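Local coordinates for protein glycoside hydrolase family 81 (Clostridium thermocellum, PDB 6FOP) that probably hydrolyses beta-1,3-glucans such as laminarin as an endo-acting glucanase of the cellulosome, at residues A[260-272]-A[529-542]. Sequence-based numbering, arbitrary orientation.
Sequences ILALYPHQWRNNP and EAVCNYWFDLYKDI. With MG (magnesium ion), chain B.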
ATOM      1  N   ILE A 260      -5.995   9.421 -21.932  1.00 13.46           N
ATOM      2  CA  ILE A 260      -4.571   9.291 -21.780  1.00 13.74           C
ATOM      3  C   ILE A 260      -4.332   8.884 -20.327  1.00 13.21           C
ATOM      4  O   ILE A 260      -4.720   9.593 -19.410  1.00 14.55           O
ATOM      5  CB  ILE A 260      -3.842  10.609 -22.089  1.00 14.51           C
ATOM      6  CG1 ILE A 260      -4.108  11.076 -23.518  1.00 15.42           C
ATOM      7  CG2 ILE A 260      -2.338  10.444 -21.854  1.00 14.78           C
ATOM      8  CD1 ILE A 260      -3.618  12.489 -23.822  1.00 15.90           C
ATOM      9  N   LEU A 261      -3.722   7.718 -20.137  1.00 14.12           N
ATOM     10  CA  LEU A 261      -3.388   7.198 -18.785  1.00 13.57           C
ATOM     11  C   LEU A 261      -1.874   7.335 -18.582  1.00 13.64           C
ATOM     12  O   LEU A 261      -1.095   7.054 -19.487  1.00 15.60           O
ATOM     13  CB  LEU A 261      -3.846   5.763 -18.596  1.00 14.24           C
ATOM     14  CG  LEU A 261      -5.346   5.526 -18.739  1.00 14.93           C
ATOM     15  CD1 LEU A 261      -5.604   4.023 -18.678  1.00 16.51           C
ATOM     16  CD2 LEU A 261      -6.096   6.239 -17.626  1.00 16.13           C
ATOM     17  N   ALA A 262      -1.513   7.802 -17.403  1.00 13.32           N
ATOM     18  CA  ALA A 262      -0.132   7.955 -16.989  1.00 13.41           C
ATOM     19  C   ALA A 262       0.155   6.785 -16.026  1.00 13.70           C
ATOM     20  O   ALA A 262      -0.559   6.578 -15.063  1.00 13.74           O
ATOM     21  CB  ALA A 262       0.093   9.299 -16.297  1.00 14.31           C
ATOM     22  N   LEU A 263       1.287   6.123 -16.265  1.00 13.24           N
ATOM     23  CA  LEU A 263       1.695   4.929 -15.521  1.00 12.03           C
ATOM     24  C   LEU A 263       2.954   5.195 -14.744  1.00 13.56           C
ATOM     25  O   LEU A 263       3.879   5.790 -15.260  1.00 14.08           O
ATOM     26  CB  LEU A 263       1.963   3.765 -16.488  1.00 12.82           C
ATOM     27  CG  LEU A 263       0.771   2.940 -16.937  1.00 13.03           C
ATOM     28  CD1 LEU A 263      -0.277   3.758 -17.692  1.00 14.96           C
ATOM     29  CD2 LEU A 263       1.240   1.783 -17.821  1.00 14.52           C
ATOM     30  N   TYR A 264       2.964   4.743 -13.493  1.00 13.05           N
ATOM     31  CA  TYR A 264       4.164   4.789 -12.679  1.00 12.84           C
ATOM     32  C   TYR A 264       5.170   3.718 -13.122  1.00 13.16           C
ATOM     33  O   TYR A 264       4.779   2.702 -13.743  1.00 13.64           O
ATOM     34  CB  TYR A 264       3.797   4.504 -11.253  1.00 13.06           C
ATOM     35  CG  TYR A 264       2.960   5.521 -10.513  1.00 13.14           C
ATOM     36  CD1 TYR A 264       3.443   6.796 -10.238  1.00 13.08           C
ATOM     37  CD2 TYR A 264       1.665   5.214 -10.080  1.00 12.04           C
ATOM     38  CE1 TYR A 264       2.706   7.694  -9.476  1.00 13.01           C
ATOM     39  CE2 TYR A 264       0.943   6.090  -9.287  1.00 11.87           C
ATOM     40  CZ  TYR A 264       1.446   7.335  -9.004  1.00 12.39           C
ATOM     41  OH  TYR A 264       0.697   8.152  -8.184  1.00 13.08           O
ATOM     42  N   PRO A 265       6.449   3.876 -12.749  1.00 13.51           N
ATOM     43  CA  PRO A 265       7.433   2.837 -13.082  1.00 13.35           C
ATOM     44  C   PRO A 265       7.068   1.410 -12.670  1.00 13.45           C
ATOM     45  O   PRO A 265       7.320   0.477 -13.442  1.00 14.14           O
ATOM     46  CB  PRO A 265       8.679   3.317 -12.343  1.00 14.10           C
ATOM     47  CG  PRO A 265       8.551   4.806 -12.390  1.00 14.11           C
ATOM     48  CD  PRO A 265       7.091   5.055 -12.163  1.00 14.52           C
ATOM     49  N   HIS A 266       6.481   1.216 -11.489  1.00 12.61           N
ATOM     50  CA  HIS A 266       6.128  -0.168 -11.132  1.00 13.08           C
ATOM     51  C   HIS A 266       5.085  -0.786 -12.060  1.00 12.81           C
ATOM     52  O   HIS A 266       4.904  -2.016 -12.056  1.00 14.45           O
ATOM     53  CB  HIS A 266       5.692  -0.288  -9.668  1.00 12.83           C
ATOM     54  CG  HIS A 266       4.308   0.200  -9.419  1.00 13.08           C
ATOM     55  ND1 HIS A 266       4.030   1.538  -9.271  1.00 13.78           N
ATOM     56  CD2 HIS A 266       3.125  -0.451  -9.315  1.00 13.04           C
ATOM     57  CE1 HIS A 266       2.734   1.693  -9.117  1.00 13.00           C
ATOM     58  NE2 HIS A 266       2.163   0.501  -9.126  1.00 13.33           N
ATOM     59  N   GLN A 267       4.367   0.049 -12.824  1.00 13.51           N
ATOM     60  CA  GLN A 267       3.390  -0.415 -13.808  1.00 13.59           C
ATOM     61  C   GLN A 267       4.008  -0.584 -15.188  1.00 14.10           C
ATOM     62  O   GLN A 267       3.707  -1.553 -15.879  1.00 14.82           O
ATOM     63  CB  GLN A 267       2.223   0.560 -13.917  1.00 13.76           C
ATOM     64  CG  GLN A 267       1.409   0.656 -12.627  1.00 13.32           C
ATOM     65  CD  GLN A 267       0.492   1.848 -12.557  1.00 13.34           C
ATOM     66  OE1 GLN A 267       0.829   2.907 -13.049  1.00 14.37           O
ATOM     67  NE2 GLN A 267      -0.651   1.688 -11.942  1.00 14.10           N
ATOM     68  N   TRP A 268       4.818   0.387 -15.637  1.00 13.47           N
ATOM     69  CA  TRP A 268       5.343   0.291 -17.011  1.00 14.51           C
ATOM     70  C   TRP A 268       6.599  -0.537 -17.159  1.00 14.21           C
ATOM     71  O   TRP A 268       6.878  -1.038 -18.254  1.00 15.46           O
ATOM     72  CB  TRP A 268       5.534   1.681 -17.661  1.00 14.35           C
ATOM     73  CG  TRP A 268       6.494   2.670 -17.039  1.00 13.87           C
ATOM     74  CD1 TRP A 268       6.148   3.806 -16.373  1.00 13.81           C
ATOM     75  CD2 TRP A 268       7.933   2.646 -17.052  1.00 14.47           C
ATOM     76  NE1 TRP A 268       7.264   4.496 -15.996  1.00 14.57           N
ATOM     77  CE2 TRP A 268       8.374   3.801 -16.402  1.00 15.46           C
ATOM     78  CE3 TRP A 268       8.886   1.790 -17.612  1.00 15.04           C
ATOM     79  CZ2 TRP A 268       9.744   4.087 -16.213  1.00 16.07           C
ATOM     80  CZ3 TRP A 268      10.258   2.079 -17.423  1.00 15.44           C
ATOM     81  CH2 TRP A 268      10.656   3.216 -16.734  1.00 16.77           C
ATOM     82  N   ARG A 269       7.362  -0.704 -16.078  1.00 15.19           N
ATOM     83  CA  ARG A 269       8.670  -1.368 -16.222  1.00 16.29           C
ATOM     84  C   ARG A 269       8.492  -2.824 -16.658  1.00 16.12           C
ATOM     85  O   ARG A 269       7.758  -3.590 -16.027  1.00 18.71           O
ATOM     86  CB  ARG A 269       9.471  -1.295 -14.943  1.00 18.06           C
ATOM     87  CG  ARG A 269      10.936  -1.694 -15.140  1.00 17.62           C
ATOM     88  CD  ARG A 269      11.622  -1.929 -13.818  1.00 17.95           C
ATOM     89  NE  ARG A 269      11.539  -0.778 -12.938  1.00 17.84           N
ATOM     90  CZ  ARG A 269      12.256   0.343 -13.083  1.00 17.18           C
ATOM     91  NH1 ARG A 269      13.077   0.510 -14.124  1.00 19.66           N
ATOM     92  NH2 ARG A 269      12.109   1.308 -12.209  1.00 17.95           N
ATOM     93  N   ASN A 270       9.164  -3.177 -17.754  1.00 18.33           N
ATOM     94  CA  ASN A 270       9.159  -4.537 -18.298  1.00 20.61           C
ATOM     95  C   ASN A 270       7.778  -5.046 -18.627  1.00 20.34           C
ATOM     96  O   ASN A 270       7.536  -6.249 -18.633  1.00 23.74           O
ATOM     97  CB  ASN A 270       9.907  -5.483 -17.352  1.00 23.08           C
ATOM     98  CG  ASN A 270      11.386  -5.145 -17.234  1.00 25.71           C
ATOM     99  OD1 ASN A 270      11.963  -5.162 -16.143  1.00 32.09           O
ATOM    100  ND2 ASN A 270      12.003  -4.834 -18.354  1.00 26.97           N
ATOM    101  N   ASN A 271       6.881  -4.113 -18.951  1.00 18.18           N
ATOM    102  CA  ASN A 271       5.506  -4.441 -19.254  1.00 16.68           C
ATOM    103  C   ASN A 271       5.340  -4.627 -20.762  1.00 17.91           C
ATOM    104  O   ASN A 271       5.335  -3.648 -21.500  1.00 18.37           O
ATOM    105  CB  ASN A 271       4.578  -3.347 -18.731  1.00 15.91           C
ATOM    106  CG  ASN A 271       3.107  -3.711 -18.859  1.00 15.56           C
ATOM    107  OD1 ASN A 271       2.719  -4.541 -19.677  1.00 17.36           O
ATOM    108  ND2 ASN A 271       2.284  -3.086 -18.015  1.00 14.40           N
ATOM    109  N   PRO A 272       5.152  -5.870 -21.219  1.00 18.58           N
ATOM    110  CA  PRO A 272       5.027  -6.128 -22.655  1.00 19.54           C
ATOM    111  C   PRO A 272       3.607  -5.910 -23.224  1.00 18.77           C
ATOM    112  O   PRO A 272       3.379  -6.174 -24.407  1.00 22.66           O
ATOM    113  CB  PRO A 272       5.440  -7.595 -22.752  1.00 21.71           C
ATOM    114  CG  PRO A 272       4.859  -8.185 -21.530  1.00 22.17           C
ATOM    115  CD  PRO A 272       5.065  -7.136 -20.452  1.00 19.50           C
ATOM    116  N   GLU A 529       6.435  -5.171  -5.532  1.00 13.48           N
ATOM    117  CA  GLU A 529       6.901  -4.488  -6.757  1.00 14.69           C
ATOM    118  C   GLU A 529       7.072  -2.980  -6.513  1.00 14.15           C
ATOM    119  O   GLU A 529       8.085  -2.379  -6.931  1.00 15.34           O
ATOM    120  CB  GLU A 529       5.926  -4.701  -7.905  1.00 16.54           C
ATOM    121  CG  GLU A 529       5.899  -6.112  -8.429  1.00 19.65           C
ATOM    122  CD  GLU A 529       7.132  -6.505  -9.224  1.00 22.46           C
ATOM    123  OE1 GLU A 529       7.787  -5.632  -9.850  1.00 21.85           O
ATOM    124  OE2 GLU A 529       7.417  -7.707  -9.281  1.00 29.16           O
ATOM    125  N   ALA A 530       6.117  -2.366  -5.801  1.00 13.46           N
ATOM    126  CA  ALA A 530       6.234  -0.947  -5.469  1.00 14.57           C
ATOM    127  C   ALA A 530       7.429  -0.677  -4.537  1.00 14.62           C
ATOM    128  O   ALA A 530       8.180   0.283  -4.721  1.00 14.50           O
ATOM    129  CB  ALA A 530       4.933  -0.429  -4.859  1.00 15.14           C
ATOM    130  N   VAL A 531       7.616  -1.535  -3.545  1.00 13.39           N
ATOM    131  CA  VAL A 531       8.710  -1.412  -2.597  1.00 13.93           C
ATOM    132  C   VAL A 531      10.060  -1.423  -3.290  1.00 13.58           C
ATOM    133  O   VAL A 531      10.942  -0.606  -2.988  1.00 14.00           O
ATOM    134  CB  VAL A 531       8.591  -2.500  -1.514  1.00 14.51           C
ATOM    135  CG1 VAL A 531       9.866  -2.623  -0.710  1.00 16.35           C
ATOM    136  CG2 VAL A 531       7.457  -2.151  -0.599  1.00 15.89           C
ATOM    137  N   CYS A 532      10.212  -2.328  -4.250  1.00 13.52           N
ATOM    138  CA  CYS A 532      11.451  -2.422  -4.984  1.00 14.58           C
ATOM    139  C   CYS A 532      11.808  -1.137  -5.755  1.00 14.60           C
ATOM    140  O   CYS A 532      12.970  -0.901  -6.057  1.00 16.48           O
ATOM    141  CB  CYS A 532      11.439  -3.632  -5.891  1.00 15.96           C
ATOM    142  SG  CYS A 532      11.489  -5.191  -5.000  1.00 19.53           S
ATOM    143  N   ASN A 533      10.795  -0.335  -6.077  1.00 13.25           N
ATOM    144  CA  ASN A 533      10.996   0.964  -6.687  1.00 13.70           C
ATOM    145  C   ASN A 533      11.118   2.125  -5.708  1.00 13.52           C
ATOM    146  O   ASN A 533      12.156   2.821  -5.709  1.00 15.40           O
ATOM    147  CB  ASN A 533       9.859   1.226  -7.688  1.00 13.25           C
ATOM    148  CG  ASN A 533      10.022   0.395  -8.928  1.00 14.85           C
ATOM    149  OD1 ASN A 533      10.835   0.712  -9.798  1.00 19.04           O
ATOM    150  ND2 ASN A 533       9.258  -0.664  -9.029  1.00 15.09           N
ATOM    151  N   TYR A 534      10.092   2.362  -4.900  1.00 12.67           N
ATOM    152  CA  TYR A 534       9.962   3.647  -4.184  1.00 13.44           C
ATOM    153  C   TYR A 534      10.669   3.652  -2.837  1.00 13.55           C
ATOM    154  O   TYR A 534      10.956   4.704  -2.308  1.00 14.60           O
ATOM    155  CB  TYR A 534       8.484   4.087  -4.085  1.00 13.44           C
ATOM    156  CG  TYR A 534       7.789   3.936  -5.425  1.00 12.89           C
ATOM    157  CD1 TYR A 534       8.269   4.584  -6.567  1.00 13.78           C
ATOM    158  CD2 TYR A 534       6.714   3.091  -5.569  1.00 13.93           C
ATOM    159  CE1 TYR A 534       7.698   4.377  -7.808  1.00 13.57           C
ATOM    160  CE2 TYR A 534       6.126   2.861  -6.787  1.00 14.04           C
ATOM    161  CZ  TYR A 534       6.616   3.502  -7.921  1.00 13.38           C
ATOM    162  OH  TYR A 534       6.039   3.264  -9.157  1.00 13.90           O
ATOM    163  N   TRP A 535      10.917   2.471  -2.271  1.00 13.48           N
ATOM    164  CA  TRP A 535      11.712   2.357  -1.034  1.00 13.91           C
ATOM    165  C   TRP A 535      13.174   1.974  -1.276  1.00 12.83           C
ATOM    166  O   TRP A 535      14.081   2.576  -0.710  1.00 13.91           O
ATOM    167  CB  TRP A 535      11.047   1.352  -0.061  1.00 13.45           C
ATOM    168  CG  TRP A 535       9.898   1.906   0.757  1.00 12.69           C
ATOM    169  CD1 TRP A 535       9.962   2.354   2.004  1.00 13.76           C
ATOM    170  CD2 TRP A 535       8.517   2.104   0.335  1.00 12.20           C
ATOM    171  NE1 TRP A 535       8.739   2.775   2.452  1.00 13.67           N
ATOM    172  CE2 TRP A 535       7.823   2.630   1.442  1.00 12.44           C
ATOM    173  CE3 TRP A 535       7.800   1.846  -0.839  1.00 13.24           C
ATOM    174  CZ2 TRP A 535       6.453   2.903   1.410  1.00 13.38           C
ATOM    175  CZ3 TRP A 535       6.438   2.134  -0.872  1.00 13.06           C
ATOM    176  CH2 TRP A 535       5.791   2.684   0.237  1.00 13.92           C
ATOM    177  N   PHE A 536      13.405   0.997  -2.152  1.00 12.67           N
ATOM    178  CA  PHE A 536      14.766   0.503  -2.380  1.00 14.05           C
ATOM    179  C   PHE A 536      15.405   0.935  -3.702  1.00 14.68           C
ATOM    180  O   PHE A 536      16.617   0.774  -3.856  1.00 14.90           O
ATOM    181  CB  PHE A 536      14.802  -1.027  -2.314  1.00 13.62           C
ATOM    182  CG  PHE A 536      14.369  -1.612  -0.994  1.00 14.68           C
ATOM    183  CD1 PHE A 536      14.802  -1.064   0.198  1.00 15.99           C
ATOM    184  CD2 PHE A 536      13.553  -2.747  -0.941  1.00 16.88           C
ATOM    185  CE1 PHE A 536      14.410  -1.600   1.420  1.00 14.93           C
ATOM    186  CE2 PHE A 536      13.180  -3.311   0.287  1.00 17.57           C
ATOM    187  CZ  PHE A 536      13.590  -2.713   1.465  1.00 15.90           C
ATOM    188  N   ASP A 537      14.591   1.455  -4.638  1.00 14.23           N
ATOM    189  CA  ASP A 537      15.064   1.864  -5.981  1.00 14.17           C
ATOM    190  C   ASP A 537      16.111   0.877  -6.527  1.00 15.67           C
ATOM    191  O   ASP A 537      17.243   1.239  -6.869  1.00 16.05           O
ATOM    192  CB  ASP A 537      15.623   3.306  -5.957  1.00 14.64           C
ATOM    193  CG  ASP A 537      15.908   3.872  -7.334  1.00 16.51           C
ATOM    194  OD1 ASP A 537      15.409   3.342  -8.329  1.00 16.63           O
ATOM    195  OD2 ASP A 537      16.627   4.911  -7.393  1.00 17.03           O
ATOM    196  N   LEU A 538      15.704  -0.382  -6.638  1.00 14.90           N
ATOM    197  CA  LEU A 538      16.616  -1.423  -7.123  1.00 15.95           C
ATOM    198  C   LEU A 538      17.144  -1.178  -8.522  1.00 16.56           C
ATOM    199  O   LEU A 538      18.261  -1.567  -8.839  1.00 18.41           O
ATOM    200  CB  LEU A 538      15.963  -2.804  -7.056  1.00 16.51           C
ATOM    201  CG  LEU A 538      15.544  -3.348  -5.700  1.00 17.22           C
ATOM    202  CD1 LEU A 538      15.082  -4.780  -5.879  1.00 17.69           C
ATOM    203  CD2 LEU A 538      16.691  -3.293  -4.714  1.00 16.73           C
ATOM    204  N   TYR A 539      16.334  -0.525  -9.353  1.00 16.77           N
ATOM    205  CA  TYR A 539      16.709  -0.299 -10.758  1.00 16.72           C
ATOM    206  C   TYR A 539      17.524   1.005 -10.936  1.00 17.61           C
ATOM    207  O   TYR A 539      17.947   1.322 -12.040  1.00 21.00           O
ATOM    208  CB  TYR A 539      15.452  -0.310 -11.629  1.00 17.78           C
ATOM    209  CG  TYR A 539      14.749  -1.642 -11.595  1.00 19.31           C
ATOM    210  CD1 TYR A 539      15.127  -2.675 -12.454  1.00 22.81           C
ATOM    211  CD2 TYR A 539      13.739  -1.890 -10.677  1.00 19.20           C
ATOM    212  CE1 TYR A 539      14.496  -3.912 -12.398  1.00 24.91           C
ATOM    213  CE2 TYR A 539      13.119  -3.130 -10.602  1.00 22.38           C
ATOM    214  CZ  TYR A 539      13.483  -4.122 -11.472  1.00 24.88           C
ATOM    215  OH  TYR A 539      12.841  -5.341 -11.373  1.00 28.79           O
ATOM    216  N   LYS A 540      17.701   1.749  -9.845  1.00 18.40           N
ATOM    217  CA  LYS A 540      18.574   2.914  -9.795  1.00 19.60           C
ATOM    218  C   LYS A 540      18.125   4.020 -10.751  1.00 19.94           C
ATOM    219  O   LYS A 540      18.949   4.759 -11.270  1.00 22.76           O
ATOM    220  CB  LYS A 540      20.045   2.519 -10.043  1.00 21.44           C
ATOM    221  CG  LYS A 540      20.561   1.363  -9.194  1.00 23.91           C
ATOM    222  CD  LYS A 540      20.631   1.742  -7.741  1.00 27.51           C
ATOM    223  CE  LYS A 540      21.210   0.615  -6.884  1.00 31.28           C
ATOM    224  NZ  LYS A 540      21.369   1.076  -5.466  1.00 32.00           N
ATOM    225  N   ASP A 541      16.819   4.134 -10.954  1.00 18.62           N
ATOM    226  CA  ASP A 541      16.256   5.162 -11.835  1.00 19.28           C
ATOM    227  C   ASP A 541      15.084   5.943 -11.262  1.00 18.72           C
ATOM    228  O   ASP A 541      14.495   6.743 -11.967  1.00 21.55           O
ATOM    229  CB  ASP A 541      15.900   4.576 -13.207  1.00 20.19           C
ATOM    230  CG  ASP A 541      14.844   3.501 -13.152  1.00 21.43           C
ATOM    231  OD1 ASP A 541      14.302   3.220 -12.064  1.00 19.86           O
ATOM    232  OD2 ASP A 541      14.565   2.920 -14.224  1.00 25.79           O
ATOM    233  N   ILE A 542      14.746   5.737  -9.991  1.00 17.28           N
ATOM    234  CA  ILE A 542      13.675   6.458  -9.323  1.00 18.19           C
ATOM    235  C   ILE A 542      14.217   7.673  -8.577  1.00 17.82           C
ATOM    236  O   ILE A 542      13.735   8.782  -8.763  1.00 19.73           O
ATOM    237  CB  ILE A 542      12.876   5.543  -8.363  1.00 18.39           C
ATOM    238  CG1 ILE A 542      12.350   4.293  -9.092  1.00 18.48           C
ATOM    239  CG2 ILE A 542      11.762   6.345  -7.686  1.00 18.89           C
ATOM    240  CD1 ILE A 542      11.322   4.562 -10.159  1.00 18.89           C
TER
HETATM  241 MG    MG B 826      20.237   6.578 -10.128  1.00 31.70          MG
HETATM  242  O   HOH W   1       7.222  -3.449 -12.339  1.00 34.57           O
HETATM  243  O   HOH W   2       9.516  -2.415 -11.326  1.00 19.64           O
HETATM  244  O   HOH W   3      10.663  -5.982 -13.786  1.00 40.81           O
HETATM  245  O   HOH W   4      18.196   6.646  -9.000  1.00 24.97           O
HETATM  246  O   HOH W   5      20.784   5.488  -8.114  1.00 36.57           O
HETATM  247  O   HOH W   6      21.940   5.547 -10.926  1.00 50.91           O
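Arg269 reaches across to Tyr539, Asn533 and Asp541 on a chain extended through its first two torsions, CG lying opposite the backbone N (chi1 -167°), and then bent at chi3 (-56°). The bend lays the guanidinium flat over one face of the Tyr539 ring, centres 4.0 Å apart, while CD sits above the ring centroid in a CH-pi contact. At its edge the group grips Asp541 end-on: Arg269 NH1 meets OD2 at 2.8 Å, almost straight (175°), and Arg269 NH2 meets OD1 at 2.9 Å, each oxygen using its syn lone pair. Arg269 NH2 also donates to OD1 of Asn533, 2.8 Å away, the amide nearly coplanar with the guanidinium; Asn533 ND2 in turn donates a hydrogen bond to Glu529 O, which helps to set the amide's rotation. Deeper in, His266 fits as a knob among Glu529, Ala530, Asn533 and Tyr534. Its ND1 meets Tyr534 OH in the plane of the imidazole at 2.7 Å, the two rings standing almost perpendicular. Beside this bond, Pro265 CG packs on Ile542 CD1 at 3.6 Å. The contact thus joins the short helix 265-268, which follows strand 260-263, to the C-terminal end of helix 514-534 and the turn beyond it, where Lys540 O binds a magnesium ion. Stack, salt bridge and amide together fix the guanidinium's rotation, and the paired charges probably favour an ionised Asp541, whereas the buried His266 ND1 and Tyr534 OH are hydrogen-bond partners, whichever holds the proton.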